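Local coordinates for protein L544 (Acanthamoeba polyphaga mimivirus, PDB 4AMQ) that is a virion protein and probably acts as a metal-dependent nucleotidyl transferase, with manganese bound at an aspartate site and a helical domain beside the transferase domain, at residues Y244-M247 against L248-L251; N353-V356 against N357-K361. One frame throughout, in Å; residues are numbered along the deposited sequence.

Contact 1. Residues Y244-M247 against L248-L251; sequences YYFM and LFPL
The carbonyl of Y245 takes the backbone N-H of L248 (O to N, 3.2 Å), and one residue on the carbonyl of F246 takes the N-H of F249 (O to N, 3.3 Å). Both bonds are bent, with N-H...O angles of about 150°, and in each the donor stands above the carbonyl plane, as expected where the chain folds back over three residues. The first closes a type I beta turn from Y245 to L248; the second carries the winding on into helix 248-254. P250 has no N-H to give; its ring carbon CD packs 3.1 Å from F246 O, which is already bonded to F249 N, and almost as near M247 O. L248 packs its CG 3.5 Å from Y244 O, and L251 lays its CG near M247 O.

This is the turn that leads into helix 248-254 of the helical domain, and an aromatic cluster of Y245, F246 and F249 lines one flank. The ring of F249 points its edge at a face of Y245 in a T-shaped stack, planes at 81°, with F249 CE1 3.9 Å from Y245 CE2 and nearer the rim of the ring than its centre. Y245 reaches this place because its CG lies anti to the backbone N (chi1 174°). The same F249 edge meets Y245 O in the ring plane, CD1 to O 3.5 Å. Against F246 the F249 ring is nearly parallel but slid aside, with little overlap.

The phenol OH of Y245 is hydrogen-bonded to the carbonyl of I269 in helix 259-272. Y244 OH has a weak hydrogen bond with K361 NZ.

Contact 2. Residues N353-V356 against N357-K361; sequences NKSV and NKQSK
N357 turns its amide back over the preceding helical turn, so that CG sits 3.2 Å from N353 O while the backbone N-H of N357 bonds to that same oxygen (N to O, 3.0 Å). The side chain leans this way because its CG lies beside its own backbone N (chi1 -74°). ND2 also comes close to N353 O, but at a poor angle for a hydrogen bond; it donates instead to a water, which in turn donates to N353 OD1 at 2.8 Å from the water oxygen. The water thus bridges the two asparagine amides, whose other ends have separate partners: Y349 O for N353 ND2, Y245 N for N357 OD1.

A second i to i+4 pair lies two residues further on, S355 with Q359. Q359 runs alongside the helix, extended beyond CG, and brings NE2 to 3.0 Å from S355 OG, with a weak bond to S355 O besides. The firmer partners are outside: S355 OG bonds N315 O, and Q359 NE2 bonds Y276 OH. S355 O also takes the backbone N-H of Q359 at 165°, nearly straight.

S360 folds its hydroxyl back on the chain, OG donating to V356 O at 2.7 Å, an intrahelical serine-to-carbonyl bond of the i to i-4 kind.

All of this lies on the long helix 334-368, whose V356 and S360 side chains rest on Y245 of the loop before helix 248-254, while N353, S355 and V356 pack against helix 274-292.

Contacts 1 and 2 have centres 11 Å apart and meet directly, although contact 1 is complete in the chain before contact 2 begins. Residues 244-247 lie against one flank of helix 334-368: N357 OD1 takes the N-H of Y245 (N to OD1, 3.0 Å), and F246 CE2 packs 3.3 Å from N353 OD1. This joins the loop before helix 248-254 to the long helix within one helical domain. Contact 1 comes near the metal site without coordinating it: the F249 side chain is about 10 Å from a bound manganese ion; the manganese ions are held by D66 and D68, one of them also by D213.

Contact 1. Residues Y244-M247 against L248-L251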
loop_
_atom_site.group_PDB
_atom_site.type_symbol
_atom_site.label_atom_id
_atom_site.label_comp_id
_atom_site.label_asym_id
_atom_site.label_seq_id
_atom_site.Cartn_x
_atom_site.Cartn_y
_atom_site.Cartn_z
ATOM N N TYR A 244 13.038 4.443 -13.844
ATOM C CA TYR A 244 12.493 4.363 -15.197
ATOM C C TYR A 244 11.256 3.479 -15.342
ATOM O O TYR A 244 10.444 3.690 -16.239
ATOM C CB TYR A 244 13.584 3.934 -16.180
ATOM C CG TYR A 244 14.700 4.949 -16.298
ATOM C CD1 TYR A 244 14.423 6.279 -16.594
ATOM C CD2 TYR A 244 16.025 4.586 -16.088
ATOM C CE1 TYR A 244 15.435 7.216 -16.694
ATOM C CE2 TYR A 244 17.046 5.516 -16.185
ATOM C CZ TYR A 244 16.745 6.829 -16.488
ATOM O OH TYR A 244 17.756 7.758 -16.585
ATOM N N TYR A 245 11.115 2.489 -14.468
ATOM C CA TYR A 245 9.936 1.635 -14.496
ATOM C C TYR A 245 8.698 2.396 -14.032
ATOM O O TYR A 245 7.638 2.322 -14.654
ATOM C CB TYR A 245 10.137 0.398 -13.626
ATOM C CG TYR A 245 8.895 -0.449 -13.508
ATOM C CD1 TYR A 245 8.392 -1.128 -14.608
ATOM C CD2 TYR A 245 8.222 -0.569 -12.300
ATOM C CE1 TYR A 245 7.261 -1.900 -14.511
ATOM C CE2 TYR A 245 7.084 -1.347 -12.191
ATOM C CZ TYR A 245 6.611 -2.011 -13.300
ATOM O OH TYR A 245 5.481 -2.790 -13.204
ATOM N N PHE A 246 8.841 3.131 -12.936
ATOM C CA PHE A 246 7.722 3.877 -12.381
ATOM C C PHE A 246 7.418 5.145 -13.179
ATOM O O PHE A 246 6.319 5.694 -13.093
ATOM C CB PHE A 246 7.965 4.181 -10.901
ATOM C CG PHE A 246 7.988 2.950 -10.036
ATOM C CD1 PHE A 246 6.805 2.379 -9.591
ATOM C CD2 PHE A 246 9.188 2.350 -9.686
ATOM C CE1 PHE A 246 6.818 1.240 -8.804
ATOM C CE2 PHE A 246 9.207 1.211 -8.901
ATOM C CZ PHE A 246 8.021 0.657 -8.457
ATOM N N MET A 247 8.387 5.592 -13.970
ATOM C CA MET A 247 8.192 6.745 -14.839
ATOM C C MET A 247 7.375 6.373 -16.074
ATOM O O MET A 247 6.948 7.245 -16.827
ATOM C CB MET A 247 9.539 7.348 -15.241
ATOM C CG MET A 247 10.326 7.911 -14.064
ATOM S SD MET A 247 12.096 8.062 -14.380
ATOM C CE MET A 247 12.118 9.374 -15.601
ATOM N N LEU A 248 7.159 5.075 -16.277
ATOM C CA LEU A 248 6.282 4.608 -17.345
ATOM C C LEU A 248 4.819 4.870 -16.998
ATOM O O LEU A 248 3.979 5.000 -17.887
ATOM C CB LEU A 248 6.481 3.112 -17.604
ATOM C CG LEU A 248 7.808 2.641 -18.203
ATOM C CD1 LEU A 248 7.836 1.122 -18.265
ATOM C CD2 LEU A 248 8.033 3.237 -19.584
ATOM N N PHE A 249 4.521 4.934 -15.701
ATOM C CA PHE A 249 3.156 5.144 -15.225
ATOM C C PHE A 249 2.589 6.508 -15.638
ATOM O O PHE A 249 1.436 6.597 -16.059
ATOM C CB PHE A 249 3.071 4.961 -13.703
ATOM C CG PHE A 249 3.201 3.529 -13.251
ATOM C CD1 PHE A 249 4.376 2.824 -13.456
ATOM C CD2 PHE A 249 2.143 2.888 -12.625
ATOM C CE1 PHE A 249 4.492 1.503 -13.040
ATOM C CE2 PHE A 249 2.254 1.571 -12.209
ATOM C CZ PHE A 249 3.431 0.879 -12.416
ATOM N N PRO A 250 3.387 7.580 -15.506
ATOM C CA PRO A 250 2.918 8.858 -16.059
ATOM C C PRO A 250 2.714 8.766 -17.572
ATOM O O PRO A 250 1.757 9.332 -18.099
ATOM C CB PRO A 250 4.065 9.821 -15.739
ATOM C CG PRO A 250 4.726 9.228 -14.537
ATOM C CD PRO A 250 4.623 7.737 -14.720
ATOM N N LEU A 251 3.597 8.045 -18.258
ATOM C CA LEU A 251 3.474 7.879 -19.703
ATOM C C LEU A 251 2.190 7.141 -20.068
ATOM O O LEU A 251 1.517 7.498 -21.031
ATOM C CB LEU A 251 4.686 7.142 -20.277
ATOM C CG LEU A 251 6.053 7.804 -20.101
ATOM C CD1 LEU A 251 7.120 7.017 -20.846
ATOM C CD2 LEU A 251 6.021 9.249 -20.577
#

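Contact 2. Residues N353-V356 against N357-K361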
loop_
_atom_site.group_PDB
_atom_site.type_symbol
_atom_site.label_atom_id
_atom_site.label_comp_id
_atom_site.label_asym_id
_atom_site.label_seq_id
_atom_site.Cartn_x
_atom_site.Cartn_y
_atom_site.Cartn_z
ATOM N N ASN A 353 14.118 -3.008 -7.371
ATOM C CA ASN A 353 13.934 -1.686 -7.943
ATOM C C ASN A 353 15.024 -1.351 -8.944
ATOM O O ASN A 353 14.745 -0.931 -10.067
ATOM C CB ASN A 353 13.901 -0.627 -6.846
ATOM C CG ASN A 353 12.517 -0.430 -6.279
ATOM O OD1 ASN A 353 11.669 0.211 -6.902
ATOM N ND2 ASN A 353 12.275 -0.979 -5.095
ATOM N N LYS A 354 16.270 -1.529 -8.524
ATOM C CA LYS A 354 17.407 -1.251 -9.384
ATOM C C LYS A 354 17.271 -2.010 -10.698
ATOM O O LYS A 354 17.431 -1.437 -11.775
ATOM C CB LYS A 354 18.711 -1.640 -8.684
ATOM C CG LYS A 354 19.963 -1.369 -9.502
ATOM C CD LYS A 354 21.213 -1.752 -8.728
ATOM C CE LYS A 354 21.271 -1.014 -7.401
ATOM N NZ LYS A 354 21.167 0.460 -7.587
ATOM N N SER A 355 16.964 -3.300 -10.602
ATOM C CA SER A 355 16.875 -4.153 -11.781
ATOM C C SER A 355 15.759 -3.737 -12.742
ATOM O O SER A 355 15.990 -3.596 -13.941
ATOM C CB SER A 355 16.702 -5.618 -11.375
ATOM O OG SER A 355 16.658 -6.459 -12.515
ATOM N N VAL A 356 14.551 -3.544 -12.220
ATOM C CA VAL A 356 13.415 -3.234 -13.079
ATOM C C VAL A 356 13.571 -1.863 -13.740
ATOM O O VAL A 356 13.196 -1.673 -14.894
ATOM C CB VAL A 356 12.067 -3.333 -12.328
ATOM C CG1 VAL A 356 11.861 -2.132 -11.411
ATOM C CG2 VAL A 356 10.921 -3.460 -13.317
ATOM N N ASN A 357 14.137 -0.916 -13.003
ATOM C CA ASN A 357 14.413 0.409 -13.542
ATOM C C ASN A 357 15.412 0.358 -14.695
ATOM O O ASN A 357 15.257 1.061 -15.695
ATOM C CB ASN A 357 14.921 1.339 -12.438
ATOM C CG ASN A 357 13.817 1.772 -11.496
ATOM O OD1 ASN A 357 12.675 1.953 -11.912
ATOM N ND2 ASN A 357 14.150 1.940 -10.221
ATOM N N LYS A 358 16.431 -0.483 -14.548
ATOM C CA LYS A 358 17.450 -0.650 -15.579
ATOM C C LYS A 358 16.851 -1.229 -16.855
ATOM O O LYS A 358 17.109 -0.734 -17.951
ATOM C CB LYS A 358 18.571 -1.563 -15.080
ATOM C CG LYS A 358 19.716 -1.732 -16.066
ATOM C CD LYS A 358 20.524 -2.988 -15.775
ATOM C CE LYS A 358 21.805 -3.019 -16.595
ATOM N NZ LYS A 358 21.552 -2.764 -18.041
ATOM N N GLN A 359 16.054 -2.280 -16.706
ATOM C CA GLN A 359 15.433 -2.941 -17.847
ATOM C C GLN A 359 14.319 -2.097 -18.454
ATOM O O GLN A 359 13.795 -2.424 -19.521
ATOM C CB GLN A 359 14.866 -4.301 -17.436
ATOM C CG GLN A 359 15.896 -5.288 -16.912
ATOM C CD GLN A 359 15.258 -6.573 -16.429
ATOM O OE1 GLN A 359 14.706 -7.344 -17.217
ATOM N NE2 GLN A 359 15.315 -6.806 -15.123
ATOM N N SER A 360 13.954 -1.016 -17.771
ATOM C CA SER A 360 12.831 -0.185 -18.201
ATOM C C SER A 360 13.268 1.084 -18.932
ATOM O O SER A 360 12.475 1.693 -19.646
ATOM C CB SER A 360 11.952 0.191 -17.006
ATOM O OG SER A 360 11.170 -0.907 -16.579
ATOM N N LYS A 361 14.527 1.472 -18.753
ATOM C CA LYS A 361 15.020 2.753 -19.252
ATOM C C LYS A 361 14.756 2.971 -20.735
ATOM O O LYS A 361 14.422 4.080 -21.153
ATOM C CB LYS A 361 16.516 2.906 -18.959
ATOM C CG LYS A 361 17.131 4.183 -19.521
ATOM C CD LYS A 361 18.581 4.350 -19.087
ATOM C CE LYS A 361 19.240 5.512 -19.815
ATOM N NZ LYS A 361 18.504 6.799 -19.638
HETATM O O HOH W 1 12.058 2.816 -7.900
#